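Local coordinates for protein putative NADPH-dependent oxidoreductase (Desulfitobacterium hafniense DCB-2, PDB 3DB2) that is a putative NADPH-dependent oxidoreductase of the GFO/IDH/MocA type, probably transferring hydride between the nicotinamide cofactor and a substrate not yet identified, at residues 167-179 with 209-221. Sequence-based numbering, arbitrary orientation. Where two conformers were deposited one is given.
Sequences WRGEPATAPGGPL and TEVENITVNQTLL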
ATOM      1  N   TRP C 167      12.677  18.075  17.976  1.00 36.50           N
ATOM      2  CA  TRP C 167      13.244  16.768  18.231  1.00 36.34           C
ATOM      3  C   TRP C 167      12.755  15.674  17.293  1.00 39.53           C
ATOM      4  O   TRP C 167      13.386  14.623  17.141  1.00 33.07           O
ATOM      5  CB  TRP C 167      12.907  16.337  19.664  1.00 41.06           C
ATOM      6  CG  TRP C 167      11.435  16.226  19.925  1.00 48.99           C
ATOM      7  CD1 TRP C 167      10.555  17.231  20.182  1.00 50.23           C
ATOM      8  CD2 TRP C 167      10.672  15.014  19.953  1.00 51.99           C
ATOM      9  NE1 TRP C 167       9.290  16.724  20.369  1.00 53.54           N
ATOM     10  CE2 TRP C 167       9.336  15.362  20.233  1.00 52.48           C
ATOM     11  CE3 TRP C 167      10.997  13.671  19.766  1.00 50.64           C
ATOM     12  CZ2 TRP C 167       8.323  14.409  20.331  1.00 54.16           C
ATOM     13  CZ3 TRP C 167       9.994  12.729  19.864  1.00 53.99           C
ATOM     14  CH2 TRP C 167       8.669  13.094  20.143  1.00 54.22           C
ATOM     15  N   ARG C 168      11.593  15.888  16.669  1.00 38.38           N
ATOM     16  CA  ARG C 168      11.077  14.833  15.776  1.00 34.76           C
ATOM     17  C   ARG C 168      11.858  14.865  14.475  1.00 32.47           C
ATOM     18  O   ARG C 168      11.843  13.953  13.656  1.00 30.39           O
ATOM     19  CB  ARG C 168       9.596  15.080  15.558  1.00 32.87           C
ATOM     20  CG  ARG C 168       8.703  14.783  16.736  1.00 37.26           C
ATOM     21  CD  ARG C 168       7.233  14.862  16.333  1.00 40.10           C
ATOM     22  NE  ARG C 168       6.370  14.776  17.508  1.00 44.36           N
ATOM     23  CZ  ARG C 168       6.073  15.763  18.338  1.00 46.65           C
ATOM     24  NH1 ARG C 168       6.592  16.969  18.123  1.00 52.21           N
ATOM     25  NH2 ARG C 168       5.271  15.541  19.375  1.00 52.93           N
ATOM     26  N   GLY C 169      12.585  15.964  14.260  1.00 31.45           N
ATOM     27  CA  GLY C 169      13.421  16.166  13.092  1.00 27.94           C
ATOM     28  C   GLY C 169      14.828  15.635  13.228  1.00 26.96           C
ATOM     29  O   GLY C 169      15.661  15.757  12.328  1.00 29.37           O
ATOM     30  N   GLU C 170      15.165  15.007  14.360  1.00 26.84           N
ATOM     31  CA  GLU C 170      16.497  14.482  14.576  0.50 25.86           C
ATOM     32  C   GLU C 170      16.450  12.963  14.464  1.00 23.28           C
ATOM     33  O   GLU C 170      15.754  12.284  15.214  1.00 26.50           O
ATOM     34  CB  GLU C 170      17.111  14.834  15.935  0.50 28.47           C
ATOM     35  CG  GLU C 170      18.113  13.773  16.382  0.50 30.27           C
ATOM     36  CD  GLU C 170      19.481  13.857  15.738  0.50 31.57           C
ATOM     37  OE1 GLU C 170      19.922  14.967  15.368  0.50 33.42           O
ATOM     38  OE2 GLU C 170      20.146  12.801  15.603  0.50 24.13           O
ATOM     39  N   PRO C 171      17.178  12.401  13.514  1.00 24.46           N
ATOM     40  CA  PRO C 171      17.166  10.936  13.354  1.00 26.10           C
ATOM     41  C   PRO C 171      17.420  10.119  14.606  1.00 27.43           C
ATOM     42  O   PRO C 171      16.751   9.120  14.894  1.00 29.27           O
ATOM     43  CB  PRO C 171      18.335  10.722  12.373  1.00 29.61           C
ATOM     44  CG  PRO C 171      18.336  11.976  11.553  1.00 29.79           C
ATOM     45  CD  PRO C 171      18.031  13.082  12.521  1.00 27.24           C
ATOM     46  N   ALA C 172      18.402  10.483  15.423  1.00 23.89           N
ATOM     47  CA  ALA C 172      18.699   9.686  16.610  1.00 28.82           C
ATOM     48  C   ALA C 172      17.507   9.543  17.543  1.00 26.64           C
ATOM     49  O   ALA C 172      17.300   8.541  18.233  1.00 33.08           O
ATOM     50  CB  ALA C 172      19.852  10.307  17.401  1.00 38.00           C
ATOM     51  N   THR C 173      16.635  10.554  17.608  1.00 25.90           N
ATOM     52  CA  THR C 173      15.512  10.494  18.540  0.50 27.63           C
ATOM     53  C   THR C 173      14.255   9.916  17.901  1.00 27.70           C
ATOM     54  O   THR C 173      13.363   9.372  18.561  1.00 25.37           O
ATOM     55  CB  THR C 173      15.346  11.943  19.046  0.50 27.93           C
ATOM     56  OG1 THR C 173      15.123  12.843  17.961  0.50 29.17           O
ATOM     57  CG2 THR C 173      16.668  12.385  19.668  0.50 18.41           C
ATOM     58  N   ALA C 174      14.154  10.070  16.577  1.00 24.00           N
ATOM     59  CA  ALA C 174      12.998   9.579  15.842  1.00 19.19           C
ATOM     60  C   ALA C 174      13.454   8.876  14.568  1.00 18.35           C
ATOM     61  O   ALA C 174      13.364   9.354  13.445  1.00 20.61           O
ATOM     62  CB  ALA C 174      12.050  10.738  15.568  1.00 19.09           C
ATOM     63  N   PRO C 175      14.010   7.689  14.701  1.00 22.21           N
ATOM     64  CA  PRO C 175      14.484   6.970  13.518  1.00 22.66           C
ATOM     65  C   PRO C 175      13.365   6.727  12.496  1.00 20.11           C
ATOM     66  O   PRO C 175      12.264   6.265  12.774  1.00 20.98           O
ATOM     67  CB  PRO C 175      15.015   5.670  14.109  1.00 22.99           C
ATOM     68  CG  PRO C 175      15.295   5.970  15.540  1.00 24.44           C
ATOM     69  CD  PRO C 175      14.244   6.958  15.966  1.00 23.10           C
ATOM     70  N   GLY C 176      13.681   7.066  11.260  1.00 16.61           N
ATOM     71  CA  GLY C 176      12.822   6.994  10.097  1.00 18.42           C
ATOM     72  C   GLY C 176      11.679   7.968  10.195  1.00 18.53           C
ATOM     73  O   GLY C 176      10.673   7.889   9.480  1.00 21.20           O
ATOM     74  N   GLY C 177      11.786   8.953  11.097  1.00 18.93           N
ATOM     75  CA  GLY C 177      10.728   9.944  11.239  1.00 17.37           C
ATOM     76  C   GLY C 177       9.422   9.341  11.721  1.00 17.43           C
ATOM     77  O   GLY C 177       9.368   8.811  12.839  1.00 20.39           O
ATOM     78  N   PRO C 178       8.372   9.403  10.908  1.00 17.37           N
ATOM     79  CA  PRO C 178       7.097   8.810  11.298  1.00 16.82           C
ATOM     80  C   PRO C 178       7.230   7.299  11.465  1.00 15.43           C
ATOM     81  O   PRO C 178       6.375   6.666  12.109  1.00 18.36           O
ATOM     82  CB  PRO C 178       6.143   9.214  10.166  1.00 17.09           C
ATOM     83  CG  PRO C 178       7.052   9.383   8.978  1.00 15.62           C
ATOM     84  CD  PRO C 178       8.293  10.013   9.563  1.00 17.70           C
ATOM     85  N   LEU C 179       8.273   6.692  10.916  1.00 18.22           N
ATOM     86  CA  LEU C 179       8.377   5.225  11.077  1.00 17.01           C
ATOM     87  C   LEU C 179       8.396   4.795  12.535  1.00 17.03           C
ATOM     88  O   LEU C 179       7.796   3.787  12.933  1.00 17.39           O
ATOM     89  CB  LEU C 179       9.651   4.768  10.398  1.00 18.31           C
ATOM     90  CG  LEU C 179       9.878   3.301  10.098  1.00 19.63           C
ATOM     91  CD1 LEU C 179       8.601   2.668   9.569  1.00 25.37           C
ATOM     92  CD2 LEU C 179      11.055   3.188   9.143  1.00 24.67           C
ATOM     93  N   THR C 209       9.282  19.510   4.039  1.00 22.40           N
ATOM     94  CA  THR C 209       9.544  19.812   5.444  1.00 20.79           C
ATOM     95  C   THR C 209      10.814  20.637   5.628  1.00 22.99           C
ATOM     96  O   THR C 209      11.707  20.645   4.775  1.00 20.11           O
ATOM     97  CB  THR C 209       9.670  18.522   6.256  1.00 21.07           C
ATOM     98  OG1 THR C 209       9.867  18.847   7.645  1.00 22.29           O
ATOM     99  CG2 THR C 209      10.909  17.761   5.813  1.00 24.99           C
ATOM    100  N   GLU C 210      10.888  21.313   6.772  1.00 28.16           N
ATOM    101  CA  GLU C 210      12.094  22.051   7.153  1.00 29.06           C
ATOM    102  C   GLU C 210      13.030  21.183   7.973  1.00 28.38           C
ATOM    103  O   GLU C 210      14.162  21.592   8.244  1.00 35.90           O
ATOM    104  CB  GLU C 210      11.706  23.333   7.904  1.00 31.31           C
ATOM    105  CG  GLU C 210      10.448  24.015   7.394  1.00 48.39           C
ATOM    106  CD  GLU C 210      10.635  25.441   6.913  1.00 61.25           C
ATOM    107  OE1 GLU C 210      10.638  26.381   7.744  1.00 65.75           O
ATOM    108  OE2 GLU C 210      10.772  25.658   5.684  1.00 63.91           O
ATOM    109  N   VAL C 211      12.631  19.975   8.394  1.00 27.88           N
ATOM    110  CA  VAL C 211      13.507  19.201   9.263  1.00 28.38           C
ATOM    111  C   VAL C 211      14.428  18.295   8.442  1.00 30.43           C
ATOM    112  O   VAL C 211      14.148  18.091   7.255  1.00 31.08           O
ATOM    113  CB  VAL C 211      12.759  18.327  10.275  1.00 32.32           C
ATOM    114  CG1 VAL C 211      12.066  19.184  11.320  1.00 26.77           C
ATOM    115  CG2 VAL C 211      11.752  17.421   9.562  1.00 29.66           C
ATOM    116  N   GLU C 212      15.483  17.800   9.090  1.00 28.22           N
ATOM    117  CA  GLU C 212      16.488  16.990   8.410  1.00 30.61           C
ATOM    118  C   GLU C 212      16.097  15.509   8.411  1.00 31.95           C
ATOM    119  O   GLU C 212      16.716  14.651   7.778  1.00 33.01           O
ATOM    120  CB  GLU C 212      17.858  17.123   9.058  1.00 32.11           C
ATOM    121  CG  GLU C 212      17.996  16.438  10.404  1.00 37.38           C
ATOM    122  CD  GLU C 212      17.769  17.414  11.553  1.00 50.81           C
ATOM    123  OE1 GLU C 212      16.740  18.140  11.517  1.00 53.56           O
ATOM    124  OE2 GLU C 212      18.604  17.450  12.488  1.00 59.33           O
ATOM    125  N   ASN C 213      15.049  15.150   9.151  1.00 27.80           N
ATOM    126  CA  ASN C 213      14.720  13.721   9.196  1.00 23.26           C
ATOM    127  C   ASN C 213      13.878  13.268   7.998  1.00 19.63           C
ATOM    128  O   ASN C 213      13.250  14.061   7.287  1.00 20.07           O
ATOM    129  CB  ASN C 213      13.977  13.444  10.489  1.00 25.55           C
ATOM    130  CG  ASN C 213      14.227  12.061  11.053  1.00 24.35           C
ATOM    131  OD1 ASN C 213      14.904  11.231  10.456  1.00 21.73           O
ATOM    132  ND2 ASN C 213      13.668  11.868  12.238  1.00 22.10           N
ATOM    133  N   ILE C 214      13.875  11.954   7.795  1.00 18.53           N
ATOM    134  CA  ILE C 214      12.876  11.334   6.887  1.00 18.88           C
ATOM    135  C   ILE C 214      11.499  11.754   7.311  1.00 17.72           C
ATOM    136  O   ILE C 214      11.230  11.788   8.538  1.00 19.06           O
ATOM    137  CB  ILE C 214      13.074   9.797   6.938  1.00 21.36           C
ATOM    138  CG1 ILE C 214      14.330   9.362   6.182  1.00 25.77           C
ATOM    139  CG2 ILE C 214      11.815   9.094   6.471  1.00 19.01           C
ATOM    140  CD1 ILE C 214      14.813   7.948   6.418  1.00 26.07           C
ATOM    141  N   THR C 215      10.584  12.092   6.414  1.00 16.69           N
ATOM    142  CA  THR C 215       9.187  12.282   6.771  1.00 14.21           C
ATOM    143  C   THR C 215       8.196  11.416   5.990  1.00 14.59           C
ATOM    144  O   THR C 215       7.001  11.509   6.298  1.00 16.36           O
ATOM    145  CB  THR C 215       8.729  13.740   6.601  1.00 18.01           C
ATOM    146  OG1 THR C 215       8.863  14.271   5.297  1.00 16.57           O
ATOM    147  CG2 THR C 215       9.629  14.650   7.459  1.00 19.24           C
ATOM    148  N   VAL C 216       8.718  10.641   5.040  1.00 13.06           N
ATOM    149  CA  VAL C 216       7.894   9.793   4.172  1.00 14.71           C
ATOM    150  C   VAL C 216       8.638   8.487   3.923  1.00 15.08           C
ATOM    151  O   VAL C 216       9.785   8.522   3.469  1.00 14.65           O
ATOM    152  CB  VAL C 216       7.582  10.468   2.830  1.00 12.64           C
ATOM    153  CG1 VAL C 216       6.845   9.512   1.886  1.00 16.57           C
ATOM    154  CG2 VAL C 216       6.770  11.744   2.989  1.00 14.19           C
ATOM    155  N   ASN C 217       8.039   7.366   4.272  1.00 13.28           N
ATOM    156  CA  ASN C 217       8.566   6.051   4.070  1.00 12.95           C
ATOM    157  C   ASN C 217       7.496   5.168   3.362  1.00 12.26           C
ATOM    158  O   ASN C 217       6.317   5.346   3.619  1.00 13.66           O
ATOM    159  CB  ASN C 217       8.960   5.266   5.308  1.00 19.50           C
ATOM    160  CG  ASN C 217       9.995   5.963   6.180  1.00 15.43           C
ATOM    161  OD1 ASN C 217      11.174   5.900   5.897  1.00 15.58           O
ATOM    162  ND2 ASN C 217       9.443   6.572   7.225  1.00 19.34           N
ATOM    163  N   GLN C 218       8.000   4.268   2.544  1.00 12.22           N
ATOM    164  CA  GLN C 218       7.232   3.109   2.094  1.00 12.08           C
ATOM    165  C   GLN C 218       8.131   1.895   2.367  1.00 12.92           C
ATOM    166  O   GLN C 218       9.242   1.820   1.870  1.00 13.15           O
ATOM    167  CB  GLN C 218       6.843   3.243   0.652  1.00 12.71           C
ATOM    168  CG  GLN C 218       5.746   4.290   0.485  1.00 15.15           C
ATOM    169  CD  GLN C 218       5.162   4.379  -0.902  1.00 14.10           C
ATOM    170  OE1 GLN C 218       5.925   4.420  -1.873  1.00 15.67           O
ATOM    171  NE2 GLN C 218       3.844   4.402  -1.055  1.00 12.33           N
ATOM    172  N   THR C 219       7.596   0.952   3.134  1.00 12.93           N
ATOM    173  CA  THR C 219       8.379  -0.168   3.626  1.00 13.98           C
ATOM    174  C   THR C 219       7.711  -1.481   3.190  1.00 13.54           C
ATOM    175  O   THR C 219       6.486  -1.554   3.404  1.00 13.73           O
ATOM    176  CB  THR C 219       8.465  -0.166   5.162  1.00 12.65           C
ATOM    177  OG1 THR C 219       8.915   1.129   5.555  1.00 17.21           O
ATOM    178  CG2 THR C 219       9.458  -1.217   5.614  1.00 17.53           C
ATOM    179  N   LEU C 220       8.524  -2.370   2.658  1.00 13.05           N
ATOM    180  CA  LEU C 220       8.081  -3.737   2.394  1.00 15.39           C
ATOM    181  C   LEU C 220       8.671  -4.681   3.454  1.00 15.06           C
ATOM    182  O   LEU C 220       9.811  -4.579   3.879  1.00 14.99           O
ATOM    183  CB  LEU C 220       8.498  -4.212   1.015  1.00 13.95           C
ATOM    184  CG  LEU C 220       7.974  -3.378  -0.148  1.00 11.82           C
ATOM    185  CD1 LEU C 220       8.372  -4.062  -1.463  1.00 20.22           C
ATOM    186  CD2 LEU C 220       6.478  -3.153  -0.070  1.00 14.07           C
ATOM    187  N   LEU C 221       7.862  -5.634   3.853  1.00 14.50           N
ATOM    188  CA  LEU C 221       8.167  -6.689   4.792  0.50 15.34           C
ATOM    189  C   LEU C 221       7.864  -8.057   4.192  1.00 15.76           C
ATOM    190  O   LEU C 221       6.879  -8.247   3.492  1.00 14.34           O
ATOM    191  CB  LEU C 221       7.355  -6.505   6.081  0.50 16.81           C
ATOM    192  CG  LEU C 221       7.264  -5.062   6.596  0.50 16.95           C
ATOM    193  CD1 LEU C 221       5.857  -4.751   7.075  0.50 21.69           C
ATOM    194  CD2 LEU C 221       8.268  -4.840   7.706  0.50 20.75           C
TER
HETATM  195  O   HOH W   1      15.809   8.754  10.245  1.00 28.46           O
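Asn213 plugs its amide into the 3-10 turn and loop at 168-177 and grips it at three points. Both ND2 hydrogens are spent on backbone carbonyls: one bond runs nearly straight (173°) to Arg168 O at 3.1 Å, practically in the amide plane (3° out), the other to Ala174 O at 2.8 Å. Gly177 N, closing the type II turn 174-177, reaches Ala174 O from the opposite face of its plane. Asn213 OD1 accepts from a water that in turn accepts from Gly176 N. A leucine here would probably cost both carbonyls this donor and the water its acceptor, leaving the loop less firmly held. Asn217, CG anti to its carbonyl carbon (chi1 -58°), brings ND2 to Gly176 O at 2.9 Å, in the carbonyl plane; that oxygen also takes Leu179 N.

Around these bonds, any CB on Gly169 would collide with Val211 CG1. Pro178 CG lies against Thr215 O (3.4 Å), and a CA-H...O contact from Gly177 meets buried Ile214 O, which lacks a hydrogen-bond partner.

The contact thus fastens the chain entering helix 178-181 to residues 211-215 and the start of strand 216-223. In the C-terminal domain's sheet, Asn202 ND2 bonds Asn217 OD1, Thr233 OG1 bonds Asn217 ND2, and Leu179 packs on Thr233 and helix 324-343.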